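Local coordinates for 4-alpha-glucanotransferase (PDB 5B68), which belongs to the amylomaltase or disproportionating enzyme family and joins an N-terminal beta-sandwich domain to a TIM-barrel-type body, at residues Arg71-Ser76 / Phe87-His92; Ser112-Trp117 / Ser132-Gly137; Val187-Ser192 / Leu686-Arg691; Gly196-Leu201 / Ile246-Glu251. One frame throughout, in Å; residues are numbered along the deposited sequence.

Overall arrangement
The four contacts form two pairs on opposite sides of the chain's centre, interactions 1 and 4 being about 49 Å apart between centres. Interactions 1 and 2 come first in sequence and lie in the N-terminal beta-sandwich domain. Their centres are about 12 Å apart, and neighbouring strands 86-92 and 126-134 of one sheet connect them. Interactions 3 and 4 lie around the start of helix 198-209 of the barrel, their centres about 13 Å apart; 686-691 comes from near the C-terminus. Ser189 and Ser192 of interaction 3 touch Asp200 of interaction 4, whose segments fall between those of interaction 3 in sequence. The second pair joins loops around a barrel helix, with no contact to the first.

Interaction 1: Arg71-Ser76 / Phe87-His92; sequences RPLPPS and FPVHVH
Leu73 reaches the strand 87-92 through one methyl. Its CD2 lies 3.8 Å from Val89 CG2 and also touches Phe87 CE2. Leu73 lies alongside both, pointing the same way as each. Leu73 CG stands beside its backbone N and opposite the carbonyl carbon (chi1 -75°), which brings the branched end closer to the strand than its CB direction suggests. Phe87 takes the less common rotamer in which CG sits between backbone N and carbonyl carbon (chi1 61°). Its ring then lies near both Leu73 and Pro74. Pro74 crosses Phe87 at about a right angle, with its CG 4.2 Å from Phe87 CB. The same proline ring rests against Pro88, and its CD is 3.5 Å from Pro88 O.

A single backbone hydrogen bond joins the segments. His90 N donates to Pro72 O at 3.0 Å. That oxygen also receives a CA-H contact from Val89, with Val89 CA to Pro72 O at 3.2 Å. Pro72 CA returns a similar contact to His90 O. One water donates to both Arg71 O and Pro88 O and so bridges the chains. The Arg71 guanidinium turns away from the strand. Pro75 CG covers one of its faces, and Glu68 and Glu437 hold it by salt bridges.

The loop links helix 54-69 to strand 76-80. The His90 ring meets Phe69 at the end of that helix. On the strand's other edge, Phe87, Val89 and Val91 pair with strand 126-134. Leu73 also packs on Leu148 of strand 142-150 and on Ala155 and Cys157 of strand 153-162.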
loop_
_atom_site.group_PDB
_atom_site.type_symbol
_atom_site.label_atom_id
_atom_site.label_comp_id
_atom_site.label_asym_id
_atom_site.label_seq_id
_atom_site.Cartn_x
_atom_site.Cartn_y
_atom_site.Cartn_z
ATOM N N ARG A 71 15.997 17.190 -24.379
ATOM C CA ARG A 71 16.147 16.986 -22.930
ATOM C C ARG A 71 17.615 17.080 -22.551
ATOM O O ARG A 71 18.400 16.228 -22.965
ATOM C CB ARG A 71 15.678 15.570 -22.530
ATOM C CG ARG A 71 14.164 15.359 -22.410
ATOM C CD ARG A 71 13.882 14.027 -21.709
ATOM N NE ARG A 71 12.442 13.744 -21.654
ATOM C CZ ARG A 71 11.605 14.286 -20.768
ATOM N NH1 ARG A 71 10.296 13.950 -20.828
ATOM N NH2 ARG A 71 12.042 15.137 -19.873
ATOM N N PRO A 72 17.979 18.070 -21.781
ATOM C CA PRO A 72 19.391 18.202 -21.525
ATOM C C PRO A 72 19.941 17.032 -20.722
ATOM O O PRO A 72 21.015 16.485 -21.077
ATOM C CB PRO A 72 19.492 19.539 -20.784
ATOM C CG PRO A 72 18.297 20.324 -21.243
ATOM C CD PRO A 72 17.219 19.274 -21.344
ATOM N N LEU A 73 19.210 16.632 -19.669
ATOM C CA LEU A 73 19.437 15.405 -18.953
ATOM C C LEU A 73 18.180 14.548 -19.052
ATOM O O LEU A 73 17.100 15.074 -19.352
ATOM C CB LEU A 73 19.726 15.656 -17.484
ATOM C CG LEU A 73 21.155 16.207 -17.203
ATOM C CD1 LEU A 73 21.254 16.779 -15.852
ATOM C CD2 LEU A 73 22.198 15.106 -17.417
ATOM N N PRO A 74 18.296 13.282 -18.676
ATOM C CA PRO A 74 17.077 12.479 -18.623
ATOM C C PRO A 74 16.161 13.018 -17.524
ATOM O O PRO A 74 16.580 13.806 -16.637
ATOM C CB PRO A 74 17.576 11.065 -18.321
ATOM C CG PRO A 74 18.999 11.096 -18.748
ATOM C CD PRO A 74 19.504 12.467 -18.478
ATOM N N PRO A 75 14.883 12.606 -17.570
ATOM C CA PRO A 75 13.971 13.027 -16.465
ATOM C C PRO A 75 14.562 12.703 -15.106
ATOM O O PRO A 75 14.528 13.548 -14.218
ATOM C CB PRO A 75 12.719 12.139 -16.700
ATOM C CG PRO A 75 12.784 11.783 -18.135
ATOM C CD PRO A 75 14.223 11.702 -18.560
ATOM N N SER A 76 15.108 11.471 -14.975
ATOM C CA SER A 76 15.973 11.048 -13.860
ATOM C C SER A 76 16.722 9.784 -14.325
ATOM O O SER A 76 16.391 9.239 -15.364
ATOM C CB SER A 76 15.206 10.828 -12.586
ATOM O OG SER A 76 14.074 9.973 -12.803
ATOM N N PHE A 87 24.066 7.108 -19.934
ATOM C CA PHE A 87 22.883 7.982 -20.180
ATOM C C PHE A 87 23.255 9.084 -21.237
ATOM O O PHE A 87 24.427 9.445 -21.398
ATOM C CB PHE A 87 22.371 8.627 -18.866
ATOM C CG PHE A 87 23.366 9.511 -18.187
ATOM C CD1 PHE A 87 24.366 8.988 -17.360
ATOM C CD2 PHE A 87 23.370 10.859 -18.423
ATOM C CE1 PHE A 87 25.320 9.803 -16.800
ATOM C CE2 PHE A 87 24.339 11.676 -17.845
ATOM C CZ PHE A 87 25.287 11.170 -17.019
ATOM N N PRO A 88 22.253 9.615 -21.925
ATOM C CA PRO A 88 22.370 10.681 -22.913
ATOM C C PRO A 88 22.277 12.054 -22.304
ATOM O O PRO A 88 21.572 12.272 -21.336
ATOM C CB PRO A 88 21.211 10.411 -23.889
ATOM C CG PRO A 88 20.174 9.844 -22.966
ATOM C CD PRO A 88 20.893 9.047 -21.930
ATOM N N VAL A 89 23.062 12.969 -22.837
ATOM C CA VAL A 89 22.967 14.399 -22.562
ATOM C C VAL A 89 22.758 15.121 -23.921
ATOM O O VAL A 89 23.345 14.703 -24.935
ATOM C CB VAL A 89 24.267 14.850 -21.909
ATOM C CG1 VAL A 89 24.458 16.354 -21.920
ATOM C CG2 VAL A 89 24.347 14.365 -20.459
ATOM N N HIS A 90 21.917 16.151 -23.955
ATOM C CA HIS A 90 21.696 16.969 -25.126
ATOM C C HIS A 90 22.103 18.394 -24.808
ATOM O O HIS A 90 21.668 18.973 -23.799
ATOM C CB HIS A 90 20.253 16.913 -25.558
ATOM C CG HIS A 90 19.805 15.530 -25.891
ATOM N ND1 HIS A 90 20.235 14.874 -27.025
ATOM C CD2 HIS A 90 19.105 14.631 -25.185
ATOM C CE1 HIS A 90 19.727 13.658 -27.052
ATOM N NE2 HIS A 90 19.064 13.472 -25.933
ATOM N N VAL A 91 22.963 18.962 -25.664
ATOM C CA VAL A 91 23.403 20.374 -25.553
ATOM C C VAL A 91 23.329 21.052 -26.942
ATOM O O VAL A 91 23.320 20.365 -27.981
ATOM C CB VAL A 91 24.836 20.512 -25.013
ATOM C CG1 VAL A 91 24.936 20.082 -23.579
ATOM C CG2 VAL A 91 25.836 19.741 -25.879
ATOM N N HIS A 92 23.290 22.392 -26.977
ATOM C CA HIS A 92 23.429 23.097 -28.273
ATOM C C HIS A 92 24.767 22.643 -28.919
ATOM O O HIS A 92 25.778 22.581 -28.261
ATOM C CB HIS A 92 23.485 24.583 -28.056
ATOM C CG HIS A 92 22.218 25.178 -27.549
ATOM N ND1 HIS A 92 21.151 24.428 -27.093
ATOM C CD2 HIS A 92 21.866 26.470 -27.363
ATOM C CE1 HIS A 92 20.196 25.239 -26.654
ATOM N NE2 HIS A 92 20.608 26.479 -26.809
HETATM O O HOH W 1 19.197 13.578 -21.999
#

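Interaction 2: Ser112-Trp117 / Ser132-Gly137; sequences SQVENW and SFKIPG
Gln113 meets Phe133 across two antiparallel strands. Its CB lies 3.7 Å from Phe133 CE2. The next atom, CG, sits over one face of the ring, placed there by a first torsion that sets it opposite the backbone N (chi1 -166°).

Gln113 and Phe133 form a non-hydrogen-bonded pair. Beside it, Ser112 and Lys134 are a hydrogen-bonded pair: Ser112 N donates to Lys134 O at 3.1 Å, and Lys134 N donates back to Ser112 O at 2.8 Å. Val114 N makes a nearly straight bond (172°) to Ser132 O at 2.9 Å, from above the carbonyl plane. This is a beta-sheet pairing of strands 108-114 and 126-134 in the N-terminal sandwich domain. Phe133 also packs on Phe87 and Val89 of strand 86-92, the next strand across.

Ser112, Val114, Ser132 and Lys134 occupy the other face. Lys134 CB lies 3.5 Å from Ser112 O and near Val114 CG1. The chain bends at its third torsion (chi3 54°), which keeps it on that methyl. CD packs on Val114 CG1, CE comes 3.8 Å from it, and NZ ends 3.9 Å from it. The other valine methyl, CG2, touches Ser132 CB. In the loop that follows, Asn116 ND2 donates to Ser132 OG at 2.9 Å, with the hydroxyl oxygen tilted slightly from the amide plane. Asn116 ND2 also reaches Glu130, while Asn116 OD1 accepts from Thr118 N.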
loop_
_atom_site.group_PDB
_atom_site.type_symbol
_atom_site.label_atom_id
_atom_site.label_comp_id
_atom_site.label_asym_id
_atom_site.label_seq_id
_atom_site.Cartn_x
_atom_site.Cartn_y
_atom_site.Cartn_z
ATOM N N SER A 112 32.272 9.710 -16.770
ATOM C CA SER A 112 33.179 9.534 -17.912
ATOM C C SER A 112 32.390 9.566 -19.201
ATOM O O SER A 112 31.352 8.893 -19.324
ATOM C CB SER A 112 33.866 8.139 -17.862
ATOM O OG SER A 112 34.389 7.995 -16.577
ATOM N N GLN A 113 32.913 10.309 -20.193
ATOM C CA GLN A 113 32.317 10.324 -21.492
ATOM C C GLN A 113 32.563 9.013 -22.228
ATOM O O GLN A 113 33.650 8.402 -22.129
ATOM C CB GLN A 113 32.788 11.505 -22.318
ATOM C CG GLN A 113 31.876 11.689 -23.558
ATOM C CD GLN A 113 32.108 12.989 -24.308
ATOM O OE1 GLN A 113 32.962 13.796 -23.932
ATOM N NE2 GLN A 113 31.384 13.167 -25.361
ATOM N N VAL A 114 31.557 8.554 -22.920
ATOM C CA VAL A 114 31.717 7.374 -23.783
ATOM C C VAL A 114 31.210 7.612 -25.170
ATOM O O VAL A 114 30.513 8.564 -25.445
ATOM C CB VAL A 114 31.072 6.078 -23.197
ATOM C CG1 VAL A 114 31.729 5.626 -21.893
ATOM C CG2 VAL A 114 29.613 6.256 -22.958
ATOM N N GLU A 115 31.519 6.702 -26.088
ATOM C CA GLU A 115 31.240 6.915 -27.490
ATOM C C GLU A 115 29.707 7.100 -27.706
ATOM O O GLU A 115 28.872 6.417 -27.092
ATOM C CB GLU A 115 31.709 5.702 -28.340
ATOM C CG GLU A 115 30.881 4.451 -27.998
ATOM C CD GLU A 115 31.531 3.120 -28.308
ATOM O OE1 GLU A 115 32.549 2.787 -27.670
ATOM O OE2 GLU A 115 30.957 2.390 -29.169
ATOM N N ASN A 116 29.387 8.069 -28.534
ATOM C CA ASN A 116 28.023 8.340 -28.969
ATOM C C ASN A 116 28.030 8.709 -30.432
ATOM O O ASN A 116 28.545 9.750 -30.868
ATOM C CB ASN A 116 27.369 9.417 -28.096
ATOM C CG ASN A 116 25.940 9.730 -28.506
ATOM O OD1 ASN A 116 25.644 10.023 -29.672
ATOM N ND2 ASN A 116 25.018 9.623 -27.534
ATOM N N TRP A 117 27.303 7.906 -31.186
ATOM C CA TRP A 117 27.296 8.013 -32.626
ATOM C C TRP A 117 26.189 8.806 -33.162
ATOM O O TRP A 117 26.106 8.973 -34.376
ATOM C CB TRP A 117 27.276 6.611 -33.226
ATOM C CG TRP A 117 28.445 5.771 -32.733
ATOM C CD1 TRP A 117 28.376 4.582 -32.066
ATOM C CD2 TRP A 117 29.834 6.106 -32.814
ATOM N NE1 TRP A 117 29.627 4.142 -31.777
ATOM C CE2 TRP A 117 30.542 5.067 -32.212
ATOM C CE3 TRP A 117 30.534 7.198 -33.306
ATOM C CZ2 TRP A 117 31.922 5.062 -32.131
ATOM C CZ3 TRP A 117 31.896 7.204 -33.205
ATOM C CH2 TRP A 117 32.584 6.136 -32.654
ATOM N N SER A 132 27.155 10.862 -24.656
ATOM C CA SER A 132 26.897 9.807 -23.662
ATOM C C SER A 132 27.879 9.852 -22.547
ATOM O O SER A 132 29.129 10.100 -22.727
ATOM C CB SER A 132 26.853 8.400 -24.275
ATOM O OG SER A 132 25.737 8.169 -25.146
ATOM N N PHE A 133 27.382 9.681 -21.331
ATOM C CA PHE A 133 28.254 9.623 -20.152
ATOM C C PHE A 133 27.895 8.386 -19.322
ATOM O O PHE A 133 26.781 7.858 -19.405
ATOM C CB PHE A 133 28.178 10.868 -19.283
ATOM C CG PHE A 133 28.651 12.110 -19.977
ATOM C CD1 PHE A 133 27.770 12.813 -20.778
ATOM C CD2 PHE A 133 29.951 12.544 -19.881
ATOM C CE1 PHE A 133 28.174 13.936 -21.465
ATOM C CE2 PHE A 133 30.372 13.691 -20.548
ATOM C CZ PHE A 133 29.482 14.406 -21.329
ATOM N N LYS A 134 28.869 7.944 -18.551
ATOM C CA LYS A 134 28.829 6.722 -17.797
ATOM C C LYS A 134 29.043 7.047 -16.351
ATOM O O LYS A 134 30.006 7.729 -15.951
ATOM C CB LYS A 134 29.969 5.819 -18.289
ATOM C CG LYS A 134 29.874 4.395 -17.880
ATOM C CD LYS A 134 30.902 3.525 -18.626
ATOM C CE LYS A 134 32.328 4.027 -18.491
ATOM N NZ LYS A 134 33.305 3.176 -19.263
ATOM N N ILE A 135 28.142 6.583 -15.502
ATOM C CA ILE A 135 28.353 6.715 -14.091
ATOM C C ILE A 135 29.383 5.682 -13.552
ATOM O O ILE A 135 29.485 4.604 -14.120
ATOM C CB ILE A 135 27.048 6.653 -13.258
ATOM C CG1 ILE A 135 26.409 5.260 -13.306
ATOM C CG2 ILE A 135 26.036 7.659 -13.777
ATOM C CD1 ILE A 135 25.195 5.173 -12.358
ATOM N N PRO A 136 30.050 6.023 -12.460
ATOM C CA PRO A 136 30.956 5.114 -11.767
ATOM C C PRO A 136 30.172 3.963 -11.179
ATOM O O PRO A 136 29.029 4.136 -10.846
ATOM C CB PRO A 136 31.517 5.957 -10.629
ATOM C CG PRO A 136 31.174 7.355 -10.933
ATOM C CD PRO A 136 29.972 7.330 -11.807
ATOM N N GLY A 137 30.812 2.809 -11.069
ATOM C CA GLY A 137 30.187 1.606 -10.589
ATOM C C GLY A 137 30.198 1.445 -9.089
ATOM O O GLY A 137 29.746 0.443 -8.589
HETATM O O HOH W 2 32.640 6.948 -14.957
HETATM O O HOH W 3 26.061 6.123 -26.609
#

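Interaction 3: Val187-Ser192 / Leu686-Arg691; sequences VRSTLS and LIESLR
Arg188 O accepts a hydrogen bond from Ile687 N at 2.9 Å, the backbone tie of this contact. Leu686 CA comes 3.3 Å from the same oxygen and makes a CA-H contact. On one flank, Val187 CG1 meets Ile687 CG1 at 3.6 Å, the side chains crossing at about a right angle. On the other, Thr190 CG2 lies 3.6 Å from Leu686 CD1.

Glu688 folds back at its second torsion (chi2 87°) and brings its carboxylate over Ser189 and Thr190. Thr190 N donates to Glu688 OE1 at 3.2 Å, on the syn side but well out of the carboxylate plane. A water joins Glu688 OE2 to Thr190 OG1.

Further out, Ser189 N donates to Ser192 OG at 2.8 Å and closes the loop on itself. Asp200 bonds the hydroxyls of Ser189 and Ser192, and Ser189 OG also bonds Arg249 NH2. Arg188 CB touches Leu686 CD2, and its bent chain carries NH1 to Gly194 O. Ile687 also packs on Asp200 and Asn203 of helix 198-209.

The first loop follows strand 177-182 of the parallel barrel sheet and precedes helix 198-209. It is a beta-alpha connection of a TIM-barrel-type fold, here packed against residues 686-691, which precede helix 694-702.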
loop_
_atom_site.group_PDB
_atom_site.type_symbol
_atom_site.label_atom_id
_atom_site.label_comp_id
_atom_site.label_asym_id
_atom_site.label_seq_id
_atom_site.Cartn_x
_atom_site.Cartn_y
_atom_site.Cartn_z
ATOM N N VAL A 187 -9.771 -3.788 16.802
ATOM C CA VAL A 187 -9.329 -4.428 18.028
ATOM C C VAL A 187 -9.240 -3.410 19.141
ATOM O O VAL A 187 -8.509 -2.454 19.053
ATOM C CB VAL A 187 -7.935 -5.053 17.869
ATOM C CG1 VAL A 187 -7.575 -5.883 19.080
ATOM C CG2 VAL A 187 -7.867 -5.881 16.623
ATOM N N ARG A 188 -9.966 -3.666 20.210
ATOM C CA ARG A 188 -10.104 -2.724 21.281
ATOM C C ARG A 188 -9.497 -3.250 22.573
ATOM O O ARG A 188 -9.473 -4.436 22.821
ATOM C CB ARG A 188 -11.583 -2.423 21.520
ATOM C CG ARG A 188 -12.239 -1.516 20.497
ATOM C CD ARG A 188 -12.742 -2.269 19.283
ATOM N NE ARG A 188 -13.786 -3.226 19.599
ATOM C CZ ARG A 188 -15.078 -2.946 19.702
ATOM N NH1 ARG A 188 -15.521 -1.715 19.525
ATOM N NH2 ARG A 188 -15.932 -3.901 19.992
ATOM N N SER A 189 -8.983 -2.327 23.365
ATOM C CA SER A 189 -8.627 -2.547 24.752
ATOM C C SER A 189 -9.735 -1.978 25.614
ATOM O O SER A 189 -10.688 -1.442 25.109
ATOM C CB SER A 189 -7.304 -1.874 25.087
ATOM O OG SER A 189 -7.416 -0.476 25.086
ATOM N N THR A 190 -9.599 -2.087 26.919
ATOM C CA THR A 190 -10.586 -1.492 27.810
ATOM C C THR A 190 -10.652 0.019 27.629
ATOM O O THR A 190 -11.701 0.600 27.741
ATOM C CB THR A 190 -10.293 -1.812 29.272
ATOM O OG1 THR A 190 -9.001 -1.328 29.599
ATOM C CG2 THR A 190 -10.311 -3.273 29.485
ATOM N N LEU A 191 -9.500 0.636 27.402
ATOM C CA LEU A 191 -9.405 2.074 27.234
ATOM C C LEU A 191 -9.623 2.674 25.823
ATOM O O LEU A 191 -9.765 3.856 25.712
ATOM C CB LEU A 191 -8.100 2.581 27.837
ATOM C CG LEU A 191 -7.828 2.186 29.289
ATOM C CD1 LEU A 191 -6.412 2.518 29.707
ATOM C CD2 LEU A 191 -8.825 2.821 30.235
ATOM N N SER A 192 -9.656 1.876 24.766
ATOM C CA SER A 192 -9.893 2.403 23.426
ATOM C C SER A 192 -11.192 3.244 23.394
ATOM O O SER A 192 -12.196 2.898 24.041
ATOM C CB SER A 192 -10.048 1.306 22.403
ATOM O OG SER A 192 -8.982 0.348 22.508
ATOM N N LEU A 686 -11.388 -8.269 24.012
ATOM C CA LEU A 686 -10.438 -7.207 24.250
ATOM C C LEU A 686 -9.005 -7.696 24.185
ATOM O O LEU A 686 -8.729 -8.873 24.501
ATOM C CB LEU A 686 -10.658 -6.484 25.548
ATOM C CG LEU A 686 -12.063 -5.846 25.748
ATOM C CD1 LEU A 686 -12.147 -5.215 27.148
ATOM C CD2 LEU A 686 -12.366 -4.794 24.691
ATOM N N ILE A 687 -8.069 -6.748 23.969
ATOM C CA ILE A 687 -6.629 -7.139 23.978
ATOM C C ILE A 687 -6.259 -7.797 25.308
ATOM O O ILE A 687 -5.491 -8.779 25.363
ATOM C CB ILE A 687 -5.711 -5.947 23.717
ATOM C CG1 ILE A 687 -5.916 -5.499 22.297
ATOM C CG2 ILE A 687 -4.239 -6.305 23.970
ATOM C CD1 ILE A 687 -5.391 -4.106 21.966
ATOM N N GLU A 688 -6.847 -7.280 26.380
ATOM C CA GLU A 688 -6.522 -7.709 27.736
ATOM C C GLU A 688 -6.901 -9.162 27.978
ATOM O O GLU A 688 -6.298 -9.823 28.813
ATOM C CB GLU A 688 -7.194 -6.809 28.790
ATOM C CG GLU A 688 -6.487 -5.479 28.977
ATOM C CD GLU A 688 -6.965 -4.424 28.016
ATOM O OE1 GLU A 688 -7.809 -4.693 27.108
ATOM O OE2 GLU A 688 -6.492 -3.313 28.212
ATOM N N SER A 689 -7.891 -9.629 27.251
ATOM C CA SER A 689 -8.390 -10.962 27.401
ATOM C C SER A 689 -7.836 -11.944 26.453
ATOM O O SER A 689 -8.285 -13.102 26.484
ATOM C CB SER A 689 -9.867 -10.975 27.092
ATOM O OG SER A 689 -10.496 -10.177 28.025
ATOM N N LEU A 690 -7.007 -11.516 25.496
ATOM C CA LEU A 690 -6.639 -12.439 24.424
ATOM C C LEU A 690 -6.026 -13.725 24.897
ATOM O O LEU A 690 -6.337 -14.823 24.363
ATOM C CB LEU A 690 -5.634 -11.779 23.469
ATOM C CG LEU A 690 -6.298 -10.909 22.395
ATOM C CD1 LEU A 690 -5.227 -10.069 21.688
ATOM C CD2 LEU A 690 -6.959 -11.739 21.314
ATOM N N ARG A 691 -5.104 -13.592 25.818
ATOM C CA ARG A 691 -4.350 -14.710 26.319
ATOM C C ARG A 691 -5.076 -15.469 27.434
ATOM O O ARG A 691 -4.508 -16.382 27.954
ATOM C CB ARG A 691 -2.955 -14.270 26.782
ATOM C CG ARG A 691 -2.172 -13.759 25.601
ATOM C CD ARG A 691 -0.738 -13.376 25.907
ATOM N NE ARG A 691 0.111 -14.545 25.950
ATOM C CZ ARG A 691 0.451 -15.157 27.075
ATOM N NH1 ARG A 691 0.027 -14.691 28.274
ATOM N NH2 ARG A 691 1.232 -16.244 26.999
HETATM O O HOH W 4 -6.752 -0.762 28.517
#

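Interaction 4: Gly196-Leu201 / Ile246-Glu251; sequences GDFNDL and IYIRVE
A single carboxylate oxygen grips Arg249 at the edge of its guanidinium, while the Asn199 amide lies flat over one face. Arg249 NE donates at 2.8 Å to Asp197 OD2, and Arg249 NH2 donates to the same oxygen at 3.2 Å, both in the guanidinium plane. The carboxylate stands almost upright to the guanidinium, at 83°. The amide plane of Asn199 is only 5° from that of Arg249. Asn199 CB sits over the centre, and Asn199 CG is 3.3 Å from Arg249 NH1. Asn199 ND2 bonds to Asp252.

Asp200 OD1 adds a salt bridge to Arg249 NH2 at 3.1 Å. The charges thus form a network, which would probably stabilise both aspartates in the ionised form. The aspartates also make a capping box: Asp200 N donates to Asp197 OD1, and Asp197 N to Asp200 OD2, at 3.0 Å each. Asp197 CG sits between its backbone N and carbonyl carbon (chi1 62°), which lets OD1 reach back to Asp200 N while OD2 faces Arg249. Asp200 OD2 also bonds Ser192 OG, and OD1 Ser189 OG.

Phe198 N bonds to Tyr247 O at 2.9 Å. Tyr247 CB makes a CH-pi contact over the Phe198 ring.

The capped end begins helix 198-209, before strand 215-218 of the barrel sheet. Segment 246-251 lies in the loop between that strand and helix 261-277. Phe198 packs on helix 349-376 and Asp197 on helix 286-301.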
loop_
_atom_site.group_PDB
_atom_site.type_symbol
_atom_site.label_atom_id
_atom_site.label_comp_id
_atom_site.label_asym_id
_atom_site.label_seq_id
_atom_site.Cartn_x
_atom_site.Cartn_y
_atom_site.Cartn_z
ATOM N N GLY A 196 -9.683 0.693 17.777
ATOM C CA GLY A 196 -8.260 0.588 18.177
ATOM C C GLY A 196 -7.469 1.826 17.772
ATOM O O GLY A 196 -7.812 2.484 16.742
ATOM N N ASP A 197 -6.439 2.098 18.517
ATOM C CA ASP A 197 -5.612 3.294 18.370
ATOM C C ASP A 197 -4.146 2.916 18.455
ATOM O O ASP A 197 -3.817 1.707 18.502
ATOM C CB ASP A 197 -6.073 4.357 19.402
ATOM C CG ASP A 197 -5.911 3.919 20.866
ATOM O OD1 ASP A 197 -4.919 3.227 21.196
ATOM O OD2 ASP A 197 -6.755 4.284 21.723
ATOM N N PHE A 198 -3.248 3.902 18.421
ATOM C CA PHE A 198 -1.777 3.571 18.385
ATOM C C PHE A 198 -1.340 2.878 19.675
ATOM O O PHE A 198 -0.370 2.118 19.695
ATOM C CB PHE A 198 -0.868 4.837 18.182
ATOM C CG PHE A 198 -1.147 5.576 16.883
ATOM C CD1 PHE A 198 -0.991 4.950 15.668
ATOM C CD2 PHE A 198 -1.451 6.923 16.896
ATOM C CE1 PHE A 198 -1.173 5.638 14.476
ATOM C CE2 PHE A 198 -1.625 7.625 15.713
ATOM C CZ PHE A 198 -1.539 6.962 14.501
ATOM N N ASN A 199 -1.984 3.203 20.805
ATOM C CA ASN A 199 -1.670 2.510 22.025
ATOM C C ASN A 199 -1.998 1.056 21.923
ATOM O O ASN A 199 -1.177 0.191 22.231
ATOM C CB ASN A 199 -2.414 3.154 23.216
ATOM C CG ASN A 199 -2.011 2.560 24.550
ATOM O OD1 ASN A 199 -2.264 1.399 24.818
ATOM N ND2 ASN A 199 -1.376 3.362 25.385
ATOM N N ASP A 200 -3.211 0.801 21.444
ATOM C CA ASP A 200 -3.627 -0.559 21.177
ATOM C C ASP A 200 -2.698 -1.333 20.249
ATOM O O ASP A 200 -2.497 -2.530 20.434
ATOM C CB ASP A 200 -5.050 -0.649 20.632
ATOM C CG ASP A 200 -6.086 -0.016 21.568
ATOM O OD1 ASP A 200 -6.052 -0.337 22.739
ATOM O OD2 ASP A 200 -6.968 0.762 21.097
ATOM N N LEU A 201 -2.195 -0.648 19.230
ATOM C CA LEU A 201 -1.212 -1.227 18.284
ATOM C C LEU A 201 -0.008 -1.776 19.021
ATOM O O LEU A 201 0.438 -2.953 18.832
ATOM C CB LEU A 201 -0.801 -0.184 17.238
ATOM C CG LEU A 201 0.251 -0.596 16.202
ATOM C CD1 LEU A 201 -0.284 -1.755 15.413
ATOM C CD2 LEU A 201 0.564 0.583 15.314
ATOM N N ILE A 246 -7.191 9.755 13.461
ATOM C CA ILE A 246 -8.215 9.014 14.203
ATOM C C ILE A 246 -7.662 8.010 15.190
ATOM O O ILE A 246 -8.351 7.647 16.170
ATOM C CB ILE A 246 -9.199 8.362 13.302
ATOM C CG1 ILE A 246 -10.564 8.214 14.026
ATOM C CG2 ILE A 246 -8.717 7.048 12.673
ATOM C CD1 ILE A 246 -11.591 7.616 13.104
ATOM N N TYR A 247 -6.427 7.598 14.935
ATOM C CA TYR A 247 -5.736 6.610 15.739
ATOM C C TYR A 247 -4.985 7.163 16.958
ATOM O O TYR A 247 -4.497 6.404 17.752
ATOM C CB TYR A 247 -4.776 5.796 14.874
ATOM C CG TYR A 247 -5.419 4.930 13.817
ATOM C CD1 TYR A 247 -6.185 3.833 14.160
ATOM C CD2 TYR A 247 -5.233 5.194 12.478
ATOM C CE1 TYR A 247 -6.758 3.043 13.200
ATOM C CE2 TYR A 247 -5.801 4.411 11.523
ATOM C CZ TYR A 247 -6.567 3.333 11.887
ATOM O OH TYR A 247 -7.110 2.562 10.920
ATOM N N ILE A 248 -4.891 8.478 17.096
ATOM C CA ILE A 248 -4.263 9.048 18.219
ATOM C C ILE A 248 -5.020 8.678 19.503
ATOM O O ILE A 248 -6.280 8.781 19.538
ATOM C CB ILE A 248 -4.239 10.571 18.109
ATOM C CG1 ILE A 248 -3.312 11.024 16.949
ATOM C CG2 ILE A 248 -3.761 11.172 19.402
ATOM C CD1 ILE A 248 -3.446 12.517 16.657
ATOM N N ARG A 249 -4.294 8.249 20.529
ATOM C CA ARG A 249 -4.888 8.117 21.847
ATOM C C ARG A 249 -4.580 9.390 22.574
ATOM O O ARG A 249 -3.458 9.654 22.936
ATOM C CB ARG A 249 -4.315 6.973 22.657
ATOM C CG ARG A 249 -4.884 6.976 24.066
ATOM C CD ARG A 249 -4.720 5.676 24.815
ATOM N NE ARG A 249 -5.451 4.567 24.233
ATOM C CZ ARG A 249 -5.525 3.385 24.816
ATOM N NH1 ARG A 249 -4.929 3.211 25.974
ATOM N NH2 ARG A 249 -6.169 2.389 24.252
ATOM N N VAL A 250 -5.608 10.168 22.808
ATOM C CA VAL A 250 -5.364 11.538 23.258
ATOM C C VAL A 250 -4.784 11.602 24.629
ATOM O O VAL A 250 -3.971 12.495 24.963
ATOM C CB VAL A 250 -6.645 12.426 23.106
ATOM C CG1 VAL A 250 -7.174 12.425 21.677
ATOM C CG2 VAL A 250 -7.735 12.032 24.114
ATOM N N GLU A 251 -5.213 10.656 25.483
ATOM C CA GLU A 251 -4.689 10.559 26.849
ATOM C C GLU A 251 -3.189 10.267 26.941
ATOM O O GLU A 251 -2.575 10.573 27.955
ATOM C CB GLU A 251 -5.488 9.549 27.720
ATOM C CG GLU A 251 -6.986 9.829 27.833
ATOM C CD GLU A 251 -7.839 9.141 26.793
ATOM O OE1 GLU A 251 -7.310 8.696 25.696
ATOM O OE2 GLU A 251 -9.055 9.042 27.061
#